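Local coordinates for glycosylation Associate Protein 1 (Streptococcus agalactiae serotype V, PDB 6OYC) that probably supports glycosylation and accessory Sec export of serine-rich adhesins as a GT-B-like member of the Gap123 complex, at residues I230-N235 / G249-S254; M1-P6 / K226-I231; E267-L272 / K290-K295. One frame throughout, in Å; residues are numbered along the deposited sequence.

Contact 1: I230-N235 / G249-S254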
# COMPACT_ATOMS: atom_id res chain seq x y z
N ILE A 230 -3.82 -22.93 -0.10
CA ILE A 230 -4.24 -21.62 -0.58
C ILE A 230 -4.27 -20.70 0.62
O ILE A 230 -4.90 -21.01 1.64
CB ILE A 230 -5.61 -21.69 -1.27
CG1 ILE A 230 -5.55 -22.64 -2.46
CG2 ILE A 230 -6.03 -20.32 -1.73
CD1 ILE A 230 -6.86 -22.78 -3.15
N ILE A 231 -3.56 -19.58 0.53
CA ILE A 231 -3.57 -18.56 1.57
C ILE A 231 -4.36 -17.39 1.03
O ILE A 231 -3.98 -16.77 0.03
CB ILE A 231 -2.15 -18.16 1.99
CG1 ILE A 231 -1.42 -19.41 2.54
CG2 ILE A 231 -2.22 -17.07 3.04
CD1 ILE A 231 0.09 -19.34 2.58
N VAL A 232 -5.50 -17.12 1.67
CA VAL A 232 -6.48 -16.17 1.17
C VAL A 232 -6.47 -14.92 2.05
O VAL A 232 -6.67 -15.00 3.27
CB VAL A 232 -7.90 -16.77 1.13
CG1 VAL A 232 -8.91 -15.71 0.63
CG2 VAL A 232 -7.92 -18.02 0.25
N SER A 233 -6.25 -13.78 1.41
CA SER A 233 -6.55 -12.49 2.01
C SER A 233 -8.05 -12.40 2.29
O SER A 233 -8.86 -12.42 1.35
CB SER A 233 -6.10 -11.40 1.04
OG SER A 233 -5.76 -10.22 1.72
N PHE A 234 -8.44 -12.32 3.56
CA PHE A 234 -9.87 -12.33 3.89
C PHE A 234 -10.58 -11.12 3.28
O PHE A 234 -10.25 -9.98 3.60
CB PHE A 234 -10.09 -12.35 5.41
CG PHE A 234 -11.54 -12.54 5.81
CD1 PHE A 234 -12.46 -11.51 5.69
CD2 PHE A 234 -11.98 -13.76 6.31
CE1 PHE A 234 -13.78 -11.68 6.06
CE2 PHE A 234 -13.30 -13.94 6.69
CZ PHE A 234 -14.20 -12.90 6.57
N ASN A 235 -11.58 -11.37 2.44
CA ASN A 235 -12.33 -10.28 1.83
C ASN A 235 -13.69 -10.79 1.39
O ASN A 235 -13.78 -11.80 0.67
CB ASN A 235 -11.55 -9.72 0.63
CG ASN A 235 -11.95 -8.30 0.31
OD1 ASN A 235 -13.13 -7.97 0.30
ND2 ASN A 235 -10.96 -7.45 0.08
N GLY A 249 -7.83 -28.34 -1.60
CA GLY A 249 -6.64 -28.41 -0.77
C GLY A 249 -6.73 -27.85 0.64
O GLY A 249 -7.80 -27.82 1.25
N ASN A 250 -5.59 -27.43 1.17
CA ASN A 250 -5.55 -26.75 2.46
C ASN A 250 -5.79 -25.26 2.31
O ASN A 250 -5.50 -24.65 1.27
CB ASN A 250 -4.21 -26.98 3.15
CG ASN A 250 -4.03 -28.40 3.57
OD1 ASN A 250 -4.83 -28.92 4.33
ND2 ASN A 250 -3.01 -29.06 3.03
N LEU A 251 -6.30 -24.66 3.38
CA LEU A 251 -6.75 -23.28 3.34
C LEU A 251 -6.29 -22.56 4.59
O LEU A 251 -6.49 -23.05 5.71
CB LEU A 251 -8.28 -23.22 3.22
CG LEU A 251 -8.92 -21.83 3.26
CD1 LEU A 251 -8.46 -20.97 2.09
CD2 LEU A 251 -10.43 -21.97 3.25
N ILE A 252 -5.68 -21.39 4.40
CA ILE A 252 -5.36 -20.45 5.48
C ILE A 252 -6.03 -19.11 5.18
O ILE A 252 -5.86 -18.55 4.08
CB ILE A 252 -3.84 -20.27 5.65
CG1 ILE A 252 -3.17 -21.58 6.09
CG2 ILE A 252 -3.53 -19.17 6.67
CD1 ILE A 252 -1.69 -21.60 5.81
N LEU A 253 -6.79 -18.60 6.14
CA LEU A 253 -7.42 -17.29 6.02
C LEU A 253 -6.56 -16.25 6.72
O LEU A 253 -6.17 -16.45 7.88
CB LEU A 253 -8.82 -17.31 6.63
CG LEU A 253 -9.95 -17.91 5.81
CD1 LEU A 253 -11.25 -17.90 6.63
CD2 LEU A 253 -10.10 -17.12 4.52
N SER A 254 -6.29 -15.13 6.05
CA SER A 254 -5.48 -14.06 6.63
C SER A 254 -6.36 -12.85 6.92
O SER A 254 -6.97 -12.28 6.00
CB SER A 254 -4.32 -13.67 5.71
OG SER A 254 -3.55 -12.62 6.31
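V232 and L251 meet by their methyl groups although they sit two residues out of register, and this diagonal shows how two neighbouring parallel strands interlock. In V232, CG1 stands anti to the backbone N (chi1 178°), which leaves CG2 beside that nitrogen and sends it back toward L251, where it meets CD1 at 3.5 Å. L251 leans to meet it: with CG anti to its own N and chi2 at 62°, CD1 swings over toward the partner strand and also nears the carbonyl oxygen of I230. CD2 of L253 also lies 4.1 Å from V232 CB, and CD1 of L253 approaches the F234 ring at its edge, near the ring plane. The reverse face of the sheet carries a different pairing. I231 and I252 share one conformation, and their side chains run side by side in the same direction, with I231 CG1 3.9 Å from I252 CD1.

Beneath the side chains, I230, V232 and F234 donate to the carbonyl oxygens of N250, I252 and S254, while I252 and S254 return bonds to I230 and V232. The bond from V232 N to I252 O is 2.8 Å long and almost straight, 174° at the hydrogen. The last bond, from F234 N to S254 O, carries the pairing beyond the end of strand 230-233; the hydroxyl of S254 turns instead to D33 and Q37.

The contact joins two strands of a beta-alpha-beta unit whose short connecting helix, 239-242, covers V232 and F234. On the opposite face helix 33-43 packs on I231 and S233, and strand 2-5 continues the sheet beyond 229-233.

Contact 2: M1-P6 / K226-I231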
# COMPACT_ATOMS: atom_id res chain seq x y z
N MET A 1 3.16 -26.62 -2.84
CA MET A 1 3.30 -25.16 -3.00
C MET A 1 2.14 -24.34 -2.42
O MET A 1 1.07 -24.86 -2.08
CB MET A 1 3.47 -24.82 -4.47
CG MET A 1 2.19 -24.80 -5.26
SD MET A 1 2.40 -23.91 -6.82
CE MET A 1 3.25 -22.41 -6.26
N PHE A 2 2.35 -23.03 -2.32
CA PHE A 2 1.43 -22.12 -1.64
C PHE A 2 0.93 -21.07 -2.62
O PHE A 2 1.73 -20.34 -3.22
CB PHE A 2 2.10 -21.44 -0.45
CG PHE A 2 2.48 -22.40 0.65
CD1 PHE A 2 1.58 -22.69 1.66
CD2 PHE A 2 3.72 -23.02 0.65
CE1 PHE A 2 1.92 -23.58 2.67
CE2 PHE A 2 4.07 -23.90 1.65
CZ PHE A 2 3.18 -24.18 2.67
N HIS A 3 -0.40 -20.96 -2.75
CA HIS A 3 -1.04 -19.99 -3.63
C HIS A 3 -1.58 -18.84 -2.79
O HIS A 3 -2.49 -19.03 -1.97
CB HIS A 3 -2.17 -20.66 -4.42
CG HIS A 3 -1.77 -21.95 -5.04
ND1 HIS A 3 -1.47 -22.07 -6.38
CD2 HIS A 3 -1.61 -23.19 -4.51
CE1 HIS A 3 -1.15 -23.33 -6.65
NE2 HIS A 3 -1.22 -24.02 -5.53
N PHE A 4 -1.03 -17.64 -3.00
CA PHE A 4 -1.45 -16.46 -2.26
C PHE A 4 -2.50 -15.72 -3.08
O PHE A 4 -2.30 -15.47 -4.28
CB PHE A 4 -0.27 -15.52 -1.97
CG PHE A 4 0.62 -16.00 -0.85
CD1 PHE A 4 1.67 -16.89 -1.10
CD2 PHE A 4 0.43 -15.55 0.45
CE1 PHE A 4 2.51 -17.32 -0.08
CE2 PHE A 4 1.26 -15.98 1.47
CZ PHE A 4 2.30 -16.86 1.21
N ILE A 5 -3.61 -15.36 -2.45
CA ILE A 5 -4.61 -14.56 -3.13
C ILE A 5 -4.69 -13.22 -2.41
O ILE A 5 -5.19 -13.18 -1.27
CB ILE A 5 -5.97 -15.26 -3.18
CG1 ILE A 5 -5.83 -16.62 -3.90
CG2 ILE A 5 -6.99 -14.35 -3.85
CD1 ILE A 5 -7.13 -17.31 -4.13
N PRO A 6 -4.23 -12.12 -3.01
CA PRO A 6 -4.22 -10.82 -2.33
C PRO A 6 -5.57 -10.12 -2.43
O PRO A 6 -6.48 -10.56 -3.14
CB PRO A 6 -3.15 -10.03 -3.11
CG PRO A 6 -3.31 -10.54 -4.52
CD PRO A 6 -3.69 -12.03 -4.39
N LYS A 226 -3.76 -31.29 -4.74
CA LYS A 226 -4.44 -31.70 -3.51
C LYS A 226 -3.57 -31.48 -2.28
O LYS A 226 -4.09 -31.31 -1.17
CB LYS A 226 -4.88 -33.16 -3.62
CG LYS A 226 -5.36 -33.57 -5.01
CD LYS A 226 -4.24 -34.14 -5.87
CE LYS A 226 -4.55 -33.97 -7.33
NZ LYS A 226 -3.31 -34.06 -8.13
N SER A 227 -2.25 -31.48 -2.45
CA SER A 227 -1.34 -31.26 -1.33
C SER A 227 -0.89 -29.81 -1.20
O SER A 227 -0.01 -29.51 -0.39
CB SER A 227 -0.13 -32.17 -1.47
OG SER A 227 0.57 -31.87 -2.65
N ASP A 228 -1.47 -28.90 -1.98
CA ASP A 228 -1.12 -27.49 -1.91
C ASP A 228 -1.94 -26.79 -0.83
O ASP A 228 -2.90 -27.35 -0.28
CB ASP A 228 -1.36 -26.81 -3.26
CG ASP A 228 -0.32 -27.20 -4.29
OD1 ASP A 228 0.81 -27.59 -3.89
OD2 ASP A 228 -0.64 -27.09 -5.49
N THR A 229 -1.55 -25.55 -0.54
CA THR A 229 -2.25 -24.70 0.40
C THR A 229 -2.59 -23.38 -0.27
O THR A 229 -1.74 -22.79 -0.96
CB THR A 229 -1.42 -24.46 1.67
OG1 THR A 229 -1.28 -25.69 2.39
CG2 THR A 229 -2.06 -23.37 2.58
N ILE A 230 -3.82 -22.93 -0.10
CA ILE A 230 -4.24 -21.62 -0.58
C ILE A 230 -4.27 -20.70 0.62
O ILE A 230 -4.90 -21.01 1.64
CB ILE A 230 -5.61 -21.69 -1.27
CG1 ILE A 230 -5.55 -22.64 -2.46
CG2 ILE A 230 -6.03 -20.32 -1.73
CD1 ILE A 230 -6.86 -22.78 -3.15
N ILE A 231 -3.56 -19.58 0.53
CA ILE A 231 -3.57 -18.56 1.57
C ILE A 231 -4.36 -17.39 1.03
O ILE A 231 -3.98 -16.77 0.03
CB ILE A 231 -2.15 -18.16 1.99
CG1 ILE A 231 -1.42 -19.41 2.54
CG2 ILE A 231 -2.22 -17.07 3.04
CD1 ILE A 231 0.09 -19.34 2.58
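F2 and F4 straddle I231 in the central part of the seven-stranded parallel sheet of a Rossmann-like domain, where the N-terminal strand lies beside strand 229-233. The bump is I231 CD1, and the hollow is formed by two aromatic rings from alternate positions of strand 2-5. F4 receives the methyl over one ring face in a CH-pi contact, 4.0 Å from the ring centroid and 29° off its normal. From two residues earlier, F2 brings CD1 to 3.8 Å from the same methyl; the F2 ring also lies alongside T229, whose CB fits against CD1 and CE1. F41 of helix 33-43 meets both rings edge-to-face, so the hollow is enclosed by a third aromatic.

On the other face of the sheet the fit is simpler: CD1 of I5 crosses over CG2 of I230 at 4.0 Å. Routine parallel backbone bonds run the length of the pairing, from T229 N to M1 O at one end to I5 N and I231 O at the other.

Where the strand pairing begins, D228 fills the corner between M1 and H3. Its OD1 forms a salt bridge with the N-terminal ammonium, M1 N, at 2.8 Å, and M1 CG rests against the carboxylate; OD2 also accepts from the backbone N of S225. H3 is held at both ring nitrogens, since Y219 engages ND1. Its NE2 donates to D228 OD2 across 3.1 Å, with the oxygen 1° from the imidazole plane but the ring nitrogen 60° out of the carboxylate plane.

Contact 3: E267-L272 / K290-K295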
# COMPACT_ATOMS: atom_id res chain seq x y z
N GLU A 267 -18.61 -12.97 11.81
CA GLU A 267 -19.93 -13.36 11.37
C GLU A 267 -19.89 -14.41 10.27
O GLU A 267 -20.88 -15.15 10.09
CB GLU A 267 -20.69 -12.11 10.91
CG GLU A 267 -21.73 -12.30 9.85
CD GLU A 267 -22.38 -10.99 9.41
OE1 GLU A 267 -21.68 -10.16 8.77
OE2 GLU A 267 -23.60 -10.80 9.68
N ASP A 268 -18.78 -14.53 9.55
CA ASP A 268 -18.69 -15.40 8.38
C ASP A 268 -18.26 -16.81 8.81
O ASP A 268 -17.18 -17.30 8.48
CB ASP A 268 -17.73 -14.81 7.36
CG ASP A 268 -17.72 -15.58 6.04
OD1 ASP A 268 -18.36 -16.66 5.97
OD2 ASP A 268 -17.07 -15.11 5.08
N TYR A 269 -19.16 -17.46 9.57
CA TYR A 269 -18.94 -18.83 10.03
C TYR A 269 -18.52 -19.76 8.90
O TYR A 269 -17.66 -20.63 9.09
CB TYR A 269 -20.21 -19.39 10.65
CG TYR A 269 -20.55 -18.99 12.08
CD1 TYR A 269 -20.07 -19.72 13.16
CD2 TYR A 269 -21.40 -17.91 12.33
CE1 TYR A 269 -20.41 -19.37 14.47
CE2 TYR A 269 -21.73 -17.54 13.63
CZ TYR A 269 -21.24 -18.28 14.70
OH TYR A 269 -21.57 -17.94 16.00
N SER A 270 -19.13 -19.59 7.72
CA SER A 270 -18.88 -20.52 6.62
C SER A 270 -17.43 -20.46 6.17
O SER A 270 -16.80 -21.50 5.95
CB SER A 270 -19.83 -20.22 5.46
OG SER A 270 -21.15 -20.66 5.76
N SER A 271 -16.87 -19.25 6.06
CA SER A 271 -15.46 -19.11 5.70
C SER A 271 -14.56 -19.64 6.80
O SER A 271 -13.59 -20.37 6.53
CB SER A 271 -15.12 -17.66 5.39
OG SER A 271 -15.77 -17.18 4.23
N LEU A 272 -14.84 -19.27 8.05
CA LEU A 272 -13.94 -19.63 9.15
C LEU A 272 -13.92 -21.13 9.38
O LEU A 272 -12.86 -21.69 9.71
CB LEU A 272 -14.36 -18.92 10.44
CG LEU A 272 -14.39 -17.40 10.40
CD1 LEU A 272 -14.57 -16.86 11.79
CD2 LEU A 272 -13.11 -16.86 9.77
N LYS A 290 -10.24 -16.72 18.47
CA LYS A 290 -10.08 -17.90 19.32
C LYS A 290 -11.28 -18.08 20.24
O LYS A 290 -11.66 -19.22 20.56
CB LYS A 290 -8.80 -17.78 20.15
CG LYS A 290 -7.52 -18.12 19.42
CD LYS A 290 -7.33 -19.64 19.25
CE LYS A 290 -5.84 -20.01 19.15
NZ LYS A 290 -5.60 -21.41 18.65
N GLU A 291 -11.89 -16.98 20.69
CA GLU A 291 -13.10 -17.07 21.50
C GLU A 291 -14.24 -17.72 20.73
O GLU A 291 -14.96 -18.57 21.26
CB GLU A 291 -13.49 -15.68 21.98
CG GLU A 291 -14.73 -15.59 22.88
CD GLU A 291 -14.74 -14.31 23.72
OE1 GLU A 291 -15.14 -14.36 24.90
OE2 GLU A 291 -14.33 -13.24 23.19
N LYS A 292 -14.41 -17.33 19.46
CA LYS A 292 -15.64 -17.71 18.77
C LYS A 292 -15.52 -19.01 18.00
O LYS A 292 -16.53 -19.70 17.82
CB LYS A 292 -16.10 -16.60 17.83
CG LYS A 292 -17.56 -16.78 17.37
CD LYS A 292 -18.11 -15.53 16.70
CE LYS A 292 -19.57 -15.70 16.29
NZ LYS A 292 -20.14 -14.46 15.64
N ILE A 293 -14.34 -19.40 17.52
CA ILE A 293 -14.25 -20.65 16.79
C ILE A 293 -13.01 -21.41 17.20
O ILE A 293 -11.99 -20.83 17.59
CB ILE A 293 -14.29 -20.47 15.25
CG1 ILE A 293 -14.49 -21.85 14.57
CG2 ILE A 293 -13.03 -19.78 14.76
CD1 ILE A 293 -14.73 -21.84 13.05
N ASP A 294 -13.13 -22.73 17.14
CA ASP A 294 -12.05 -23.65 17.45
C ASP A 294 -11.26 -23.89 16.17
O ASP A 294 -11.48 -24.85 15.42
CB ASP A 294 -12.63 -24.94 18.01
CG ASP A 294 -11.57 -25.82 18.60
OD1 ASP A 294 -10.74 -25.30 19.37
OD2 ASP A 294 -11.57 -27.04 18.28
N LYS A 295 -10.34 -22.97 15.91
CA LYS A 295 -9.40 -23.05 14.81
C LYS A 295 -8.06 -22.55 15.31
O LYS A 295 -8.01 -21.66 16.17
CB LYS A 295 -9.83 -22.20 13.60
CG LYS A 295 -11.03 -22.72 12.83
CD LYS A 295 -10.69 -24.00 12.08
CE LYS A 295 -11.92 -24.47 11.32
NZ LYS A 295 -11.64 -25.63 10.43
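Two helix ends meet at the edge of the Rossmann-like domain: the beginning of helix 269-273 faces the last turn of helix 283-292 and the chain leaving it. I293, the first residue to depart from helical geometry, reaches across to the buried L272. Its CG1 is anti to the backbone N (chi1 -168°) and the chain stays extended through chi2, which carries CD1 over the gap. There the methyl comes to 3.9 Å from L272 CB and also touches the backbone carbonyl of that residue. L272 itself continues inward to L253 of strand 250-255, so the apolar contact extends from the surface toward the sheet.

Nearer solvent, Y269 and K292 cross at about a right angle. K292 is extended along its whole length, and its CE lies 3.0 Å from the phenol oxygen, Y269 OH, a close approach between carbon and oxygen. The ammonium goes on past the ring and ends in a hydrogen bond to the carbonyl oxygen of L266. K295 behaves similarly on the far side of I293: bent at chi2, it passes its CE 3.3 Å from L272 O while NZ bonds to the carbonyl oxygens of S273 and A275.

D268 fixes the start of the helix as its N-cap. D268 OD1 accepts from S271 N at 3.0 Å, and OD2 receives the S271 hydroxyl at 2.6 Å, both from above the carboxylate plane.

No hydrogen bond joins the two segments directly. The chemistry implies an attachment made by an isoleucine methyl and by the aliphatic lengths of two lysines, whose charged ends are spent on backbone carbonyls just outside the segments and probably gain from the partial negative charge there.

Contacts 1 and 2 are successive steps across a single parallel sheet, with centres about 7 Å apart and strand 229-233 common to both. I230 and I231 therefore face a partner on each side, and the S233 N to I5 O pair, at 2.9 Å and probably a hydrogen bond, continues the strand pairing beyond contact 2. Contact 3 belongs to the layer outside that sheet, its centre about 13 Å from that of contact 1; L253 CD1 touches L272 CD2 at 3.8 Å. Contacts 2 and 3 do not touch, their nearest atoms being about 10 Å apart. A sulfate, probably from the crystallisation liquor, lies about 4 Å from the F234 side chain in contact 1.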